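Local coordinates for designed helical repeat protein (Synthetic construct, PDB 5CWM) that has no known natural function, being a de novo designed helical repeat protein built to explore how stacked helices can form an extended repeat architecture, at residues L51-L64 against R106-V119. Residues are numbered along the deposited sequence; the frame is centred on the assembly and turned at random.
Sequences LEQAEKEGDPEVAL and RVLELAEKQGDPEV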
loop_
_atom_site.group_PDB
_atom_site.type_symbol
_atom_site.label_atom_id
_atom_site.label_comp_id
_atom_site.label_asym_id
_atom_site.label_seq_id
_atom_site.Cartn_x
_atom_site.Cartn_y
_atom_site.Cartn_z
ATOM N N LEU A 51 0.236 -9.607 11.563
ATOM C CA LEU A 51 0.996 -8.366 11.679
ATOM C C LEU A 51 1.178 -7.963 13.140
ATOM O O LEU A 51 2.279 -7.607 13.568
ATOM C CB LEU A 51 0.301 -7.239 10.912
ATOM C CG LEU A 51 0.749 -5.814 11.250
ATOM C CD1 LEU A 51 2.181 -5.569 10.808
ATOM C CD2 LEU A 51 -0.186 -4.797 10.624
ATOM N N GLU A 52 0.089 -8.028 13.898
ATOM C CA GLU A 52 0.094 -7.623 15.298
ATOM C C GLU A 52 1.021 -8.491 16.142
ATOM O O GLU A 52 1.685 -7.988 17.050
ATOM C CB GLU A 52 -1.325 -7.660 15.868
ATOM C CG GLU A 52 -2.217 -6.533 15.367
ATOM C CD GLU A 52 -3.657 -6.684 15.815
ATOM O OE1 GLU A 52 -3.995 -7.742 16.387
ATOM O OE2 GLU A 52 -4.450 -5.744 15.595
ATOM N N GLN A 53 1.073 -9.788 15.851
ATOM C CA GLN A 53 1.989 -10.659 16.583
ATOM C C GLN A 53 3.417 -10.467 16.071
ATOM O O GLN A 53 4.385 -10.706 16.797
ATOM C CB GLN A 53 1.569 -12.128 16.473
ATOM C CG GLN A 53 1.868 -12.782 15.136
ATOM C CD GLN A 53 1.610 -14.275 15.147
ATOM O OE1 GLN A 53 1.204 -14.839 16.164
ATOM N NE2 GLN A 53 1.847 -14.926 14.014
ATOM N N ALA A 54 3.540 -10.021 14.825
ATOM C CA ALA A 54 4.847 -9.756 14.233
ATOM C C ALA A 54 5.462 -8.499 14.835
ATOM O O ALA A 54 6.684 -8.351 14.868
ATOM C CB ALA A 54 4.735 -9.624 12.723
ATOM N N GLU A 55 4.610 -7.592 15.304
ATOM C CA GLU A 55 5.077 -6.389 15.984
ATOM C C GLU A 55 5.725 -6.744 17.317
ATOM O O GLU A 55 6.772 -6.204 17.674
ATOM C CB GLU A 55 3.926 -5.407 16.204
ATOM C CG GLU A 55 3.393 -4.777 14.931
ATOM C CD GLU A 55 2.297 -3.767 15.201
ATOM O OE1 GLU A 55 1.749 -3.765 16.323
ATOM O OE2 GLU A 55 1.984 -2.970 14.291
ATOM N N LYS A 56 5.094 -7.657 18.050
ATOM C CA LYS A 56 5.624 -8.105 19.331
ATOM C C LYS A 56 6.869 -8.960 19.140
ATOM O O LYS A 56 7.871 -8.772 19.830
ATOM C CB LYS A 56 4.566 -8.888 20.111
ATOM C CG LYS A 56 3.373 -8.058 20.551
ATOM C CD LYS A 56 2.528 -8.815 21.561
ATOM C CE LYS A 56 3.346 -9.186 22.788
ATOM N NZ LYS A 56 2.547 -9.948 23.788
ATOM N N GLU A 57 6.802 -9.903 18.205
ATOM C CA GLU A 57 7.940 -10.770 17.921
ATOM C C GLU A 57 9.092 -9.979 17.308
ATOM O O GLU A 57 10.258 -10.331 17.480
ATOM C CB GLU A 57 7.528 -11.914 16.994
ATOM C CG GLU A 57 6.600 -12.929 17.644
ATOM C CD GLU A 57 6.223 -14.060 16.709
ATOM O OE1 GLU A 57 6.542 -13.970 15.504
ATOM O OE2 GLU A 57 5.610 -15.040 17.180
ATOM N N GLY A 58 8.757 -8.909 16.595
ATOM C CA GLY A 58 9.760 -8.025 16.030
ATOM C C GLY A 58 10.299 -8.472 14.685
ATOM O O GLY A 58 11.424 -8.132 14.320
ATOM N N ASP A 59 9.501 -9.237 13.947
ATOM C CA ASP A 59 9.899 -9.685 12.618
ATOM C C ASP A 59 9.254 -8.806 11.549
ATOM O O ASP A 59 8.049 -8.891 11.314
ATOM C CB ASP A 59 9.514 -11.152 12.409
ATOM C CG ASP A 59 10.294 -11.808 11.284
ATOM O OD1 ASP A 59 10.785 -11.087 10.390
ATOM O OD2 ASP A 59 10.415 -13.051 11.295
ATOM N N PRO A 60 10.064 -7.960 10.894
ATOM C CA PRO A 60 9.592 -7.029 9.861
ATOM C C PRO A 60 9.116 -7.725 8.587
ATOM O O PRO A 60 8.191 -7.238 7.937
ATOM C CB PRO A 60 10.828 -6.169 9.579
ATOM C CG PRO A 60 11.978 -7.035 9.944
ATOM C CD PRO A 60 11.516 -7.846 11.117
ATOM N N GLU A 61 9.742 -8.846 8.242
ATOM C CA GLU A 61 9.417 -9.568 7.014
ATOM C C GLU A 61 7.999 -10.131 7.052
ATOM O O GLU A 61 7.210 -9.927 6.121
ATOM C CB GLU A 61 10.424 -10.697 6.784
ATOM C CG GLU A 61 10.231 -11.454 5.481
ATOM C CD GLU A 61 11.284 -12.525 5.270
ATOM O OE1 GLU A 61 12.090 -12.759 6.195
ATOM O OE2 GLU A 61 11.308 -13.132 4.178
ATOM N N VAL A 62 7.685 -10.836 8.134
ATOM C CA VAL A 62 6.358 -11.407 8.338
ATOM C C VAL A 62 5.297 -10.311 8.318
ATOM O O VAL A 62 4.227 -10.470 7.723
ATOM C CB VAL A 62 6.279 -12.176 9.671
ATOM C CG1 VAL A 62 4.924 -12.845 9.821
ATOM C CG2 VAL A 62 7.395 -13.207 9.754
ATOM N N ALA A 63 5.613 -9.197 8.970
ATOM C CA ALA A 63 4.735 -8.035 9.001
ATOM C C ALA A 63 4.451 -7.518 7.593
ATOM O O ALA A 63 3.295 -7.300 7.218
ATOM C CB ALA A 63 5.351 -6.938 9.855
ATOM N N LEU A 64 5.518 -7.334 6.820
ATOM C CA LEU A 64 5.412 -6.849 5.449
ATOM C C LEU A 64 4.550 -7.773 4.599
ATOM O O LEU A 64 3.665 -7.316 3.871
ATOM C CB LEU A 64 6.801 -6.707 4.824
ATOM C CG LEU A 64 6.847 -6.254 3.364
ATOM C CD1 LEU A 64 6.270 -4.855 3.215
ATOM C CD2 LEU A 64 8.269 -6.313 2.834
ATOM N N ARG A 106 3.109 1.146 9.938
ATOM C CA ARG A 106 3.543 0.421 11.129
ATOM C C ARG A 106 4.671 -0.552 10.791
ATOM O O ARG A 106 5.599 -0.746 11.582
ATOM C CB ARG A 106 2.363 -0.318 11.767
ATOM C CG ARG A 106 1.310 0.615 12.350
ATOM C CD ARG A 106 0.017 -0.115 12.689
ATOM N NE ARG A 106 0.167 -1.035 13.812
ATOM C CZ ARG A 106 -0.842 -1.696 14.372
ATOM N NH1 ARG A 106 -2.076 -1.535 13.916
ATOM N NH2 ARG A 106 -0.619 -2.515 15.392
ATOM N N VAL A 107 4.591 -1.158 9.611
ATOM C CA VAL A 107 5.671 -2.006 9.119
ATOM C C VAL A 107 6.937 -1.179 8.917
ATOM O O VAL A 107 8.038 -1.621 9.249
ATOM C CB VAL A 107 5.288 -2.709 7.800
ATOM C CG1 VAL A 107 6.525 -3.202 7.062
ATOM C CG2 VAL A 107 4.346 -3.859 8.080
ATOM N N LEU A 108 6.769 0.027 8.382
ATOM C CA LEU A 108 7.891 0.938 8.182
ATOM C C LEU A 108 8.595 1.242 9.500
ATOM O O LEU A 108 9.812 1.079 9.613
ATOM C CB LEU A 108 7.417 2.237 7.524
ATOM C CG LEU A 108 8.434 3.362 7.304
ATOM C CD1 LEU A 108 8.111 4.090 6.020
ATOM C CD2 LEU A 108 8.449 4.349 8.464
ATOM N N GLU A 109 7.830 1.687 10.491
ATOM C CA GLU A 109 8.418 2.070 11.770
ATOM C C GLU A 109 9.004 0.856 12.493
ATOM O O GLU A 109 10.007 0.975 13.200
ATOM C CB GLU A 109 7.386 2.784 12.651
ATOM C CG GLU A 109 6.197 1.938 13.065
ATOM C CD GLU A 109 5.071 2.763 13.654
ATOM O OE1 GLU A 109 5.050 3.991 13.425
ATOM O OE2 GLU A 109 4.207 2.183 14.345
ATOM N N LEU A 110 8.392 -0.311 12.300
ATOM C CA LEU A 110 8.938 -1.543 12.862
ATOM C C LEU A 110 10.291 -1.854 12.230
ATOM O O LEU A 110 11.216 -2.311 12.904
ATOM C CB LEU A 110 7.979 -2.717 12.654
ATOM C CG LEU A 110 8.458 -4.061 13.210
ATOM C CD1 LEU A 110 8.614 -3.993 14.723
ATOM C CD2 LEU A 110 7.517 -5.190 12.814
ATOM N N ALA A 111 10.396 -1.597 10.930
ATOM C CA ALA A 111 11.640 -1.803 10.200
ATOM C C ALA A 111 12.709 -0.827 10.676
ATOM O O ALA A 111 13.883 -1.181 10.777
ATOM C CB ALA A 111 11.410 -1.656 8.704
ATOM N N GLU A 112 12.297 0.405 10.962
ATOM C CA GLU A 112 13.213 1.406 11.498
ATOM C C GLU A 112 13.714 1.003 12.879
ATOM O O GLU A 112 14.879 1.217 13.214
ATOM C CB GLU A 112 12.540 2.778 11.562
ATOM C CG GLU A 112 12.296 3.417 10.206
ATOM C CD GLU A 112 11.714 4.811 10.318
ATOM O OE1 GLU A 112 11.245 5.173 11.418
ATOM O OE2 GLU A 112 11.730 5.547 9.309
ATOM N N LYS A 113 12.825 0.420 13.679
ATOM C CA LYS A 113 13.196 -0.058 15.007
ATOM C C LYS A 113 14.169 -1.231 14.918
ATOM O O LYS A 113 15.143 -1.301 15.667
ATOM C CB LYS A 113 11.952 -0.464 15.801
ATOM C CG LYS A 113 11.052 0.700 16.184
ATOM C CD LYS A 113 9.745 0.215 16.790
ATOM C CE LYS A 113 8.814 1.378 17.096
ATOM N NZ LYS A 113 7.511 0.913 17.644
ATOM N N GLN A 114 13.901 -2.149 13.996
ATOM C CA GLN A 114 14.748 -3.325 13.824
ATOM C C GLN A 114 15.931 -3.048 12.899
ATOM O O GLN A 114 16.783 -3.914 12.698
ATOM C CB GLN A 114 13.930 -4.498 13.280
ATOM C CG GLN A 114 13.901 -5.713 14.196
ATOM C CD GLN A 114 12.999 -5.518 15.398
ATOM O OE1 GLN A 114 13.334 -5.916 16.514
ATOM N NE2 GLN A 114 11.839 -4.910 15.174
ATOM N N GLY A 115 15.979 -1.845 12.334
ATOM C CA GLY A 115 17.061 -1.463 11.443
ATOM C C GLY A 115 17.092 -2.262 10.153
ATOM O O GLY A 115 18.116 -2.853 9.803
ATOM N N ASP A 116 15.970 -2.276 9.440
ATOM C CA ASP A 116 15.853 -3.028 8.194
ATOM C C ASP A 116 15.411 -2.117 7.049
ATOM O O ASP A 116 14.215 -1.934 6.824
ATOM C CB ASP A 116 14.871 -4.190 8.360
ATOM C CG ASP A 116 15.067 -5.278 7.320
ATOM O OD1 ASP A 116 15.481 -4.959 6.184
ATOM O OD2 ASP A 116 14.805 -6.456 7.638
ATOM N N PRO A 117 16.384 -1.541 6.323
ATOM C CA PRO A 117 16.132 -0.579 5.243
ATOM C C PRO A 117 15.310 -1.150 4.087
ATOM O O PRO A 117 14.441 -0.455 3.557
ATOM C CB PRO A 117 17.543 -0.205 4.771
ATOM C CG PRO A 117 18.399 -1.350 5.184
ATOM C CD PRO A 117 17.818 -1.836 6.474
ATOM N N GLU A 118 15.585 -2.393 3.706
ATOM C CA GLU A 118 14.895 -3.026 2.585
ATOM C C GLU A 118 13.399 -3.169 2.855
ATOM O O GLU A 118 12.569 -2.812 2.015
ATOM C CB GLU A 118 15.503 -4.399 2.283
ATOM C CG GLU A 118 16.955 -4.363 1.820
ATOM C CD GLU A 118 17.938 -4.202 2.964
ATOM O OE1 GLU A 118 17.526 -4.366 4.132
ATOM O OE2 GLU A 118 19.122 -3.909 2.696
ATOM N N VAL A 119 13.067 -3.689 4.032
ATOM C CA VAL A 119 11.677 -3.884 4.427
ATOM C C VAL A 119 10.938 -2.549 4.514
ATOM O O VAL A 119 9.765 -2.457 4.156
ATOM C CB VAL A 119 11.581 -4.627 5.778
ATOM C CG1 VAL A 119 10.140 -4.688 6.265
ATOM C CG2 VAL A 119 12.155 -6.028 5.647
#
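L110 reaches from helix 87-114 into a hole lined by A54, E55, P60 and A63, a knob-into-hole contact that illustrates how a designed helical repeat joins the turn between helices 30-57 and 60-84 to the turn between helices 87-114 and 117-141. The knob enters where helix 30-57 turns into helix 60-84: its CG lies anti to the backbone N (chi1 -180°), and its CD2 methyl comes 4.1 Å from A63 CB. One turn earlier, V107 continues the apolar seam and divides its methyls: CG2 meets A63 CB at 3.7 Å and L51 CD1, while CG1 lies against L64 CB. V119, in the first turn of helix 117-141, sets CG1 3.7 Å from P60 CB and also touches L64 CB, so that P60 and L64 pack against both helix 87-114 and helix 117-141.

Beside the apolar seam lies a charged pair. R106, its chain turned about the CG-CD bond (chi3 69°), crosses E55 at about a right angle, and the carboxylate and guanidinium planes stand 52° apart. This salt bridge has one well-formed bond, NH2 of R106 to OE1 of E55 at 2.8 Å, close to the guanidinium plane and on the syn side of the carboxylate; the two bonds to OE2 are weak. A leucine in place of R106 would probably leave the E55 carboxylate without its positive mate.

Behind these contacts, the turns present the residues. G58 and G115 each take positive phi after a helix, G115 as the C-prime residue of a Schellman motif. D59 and D116 then take the N-cap positions of the following helices. The bond from V119 N to D116 OD1 is weak; OD1 of D59 accepts from E61 N at 3.3 Å, on the anti side of its carboxylate, with the donor well out of the carboxylate plane.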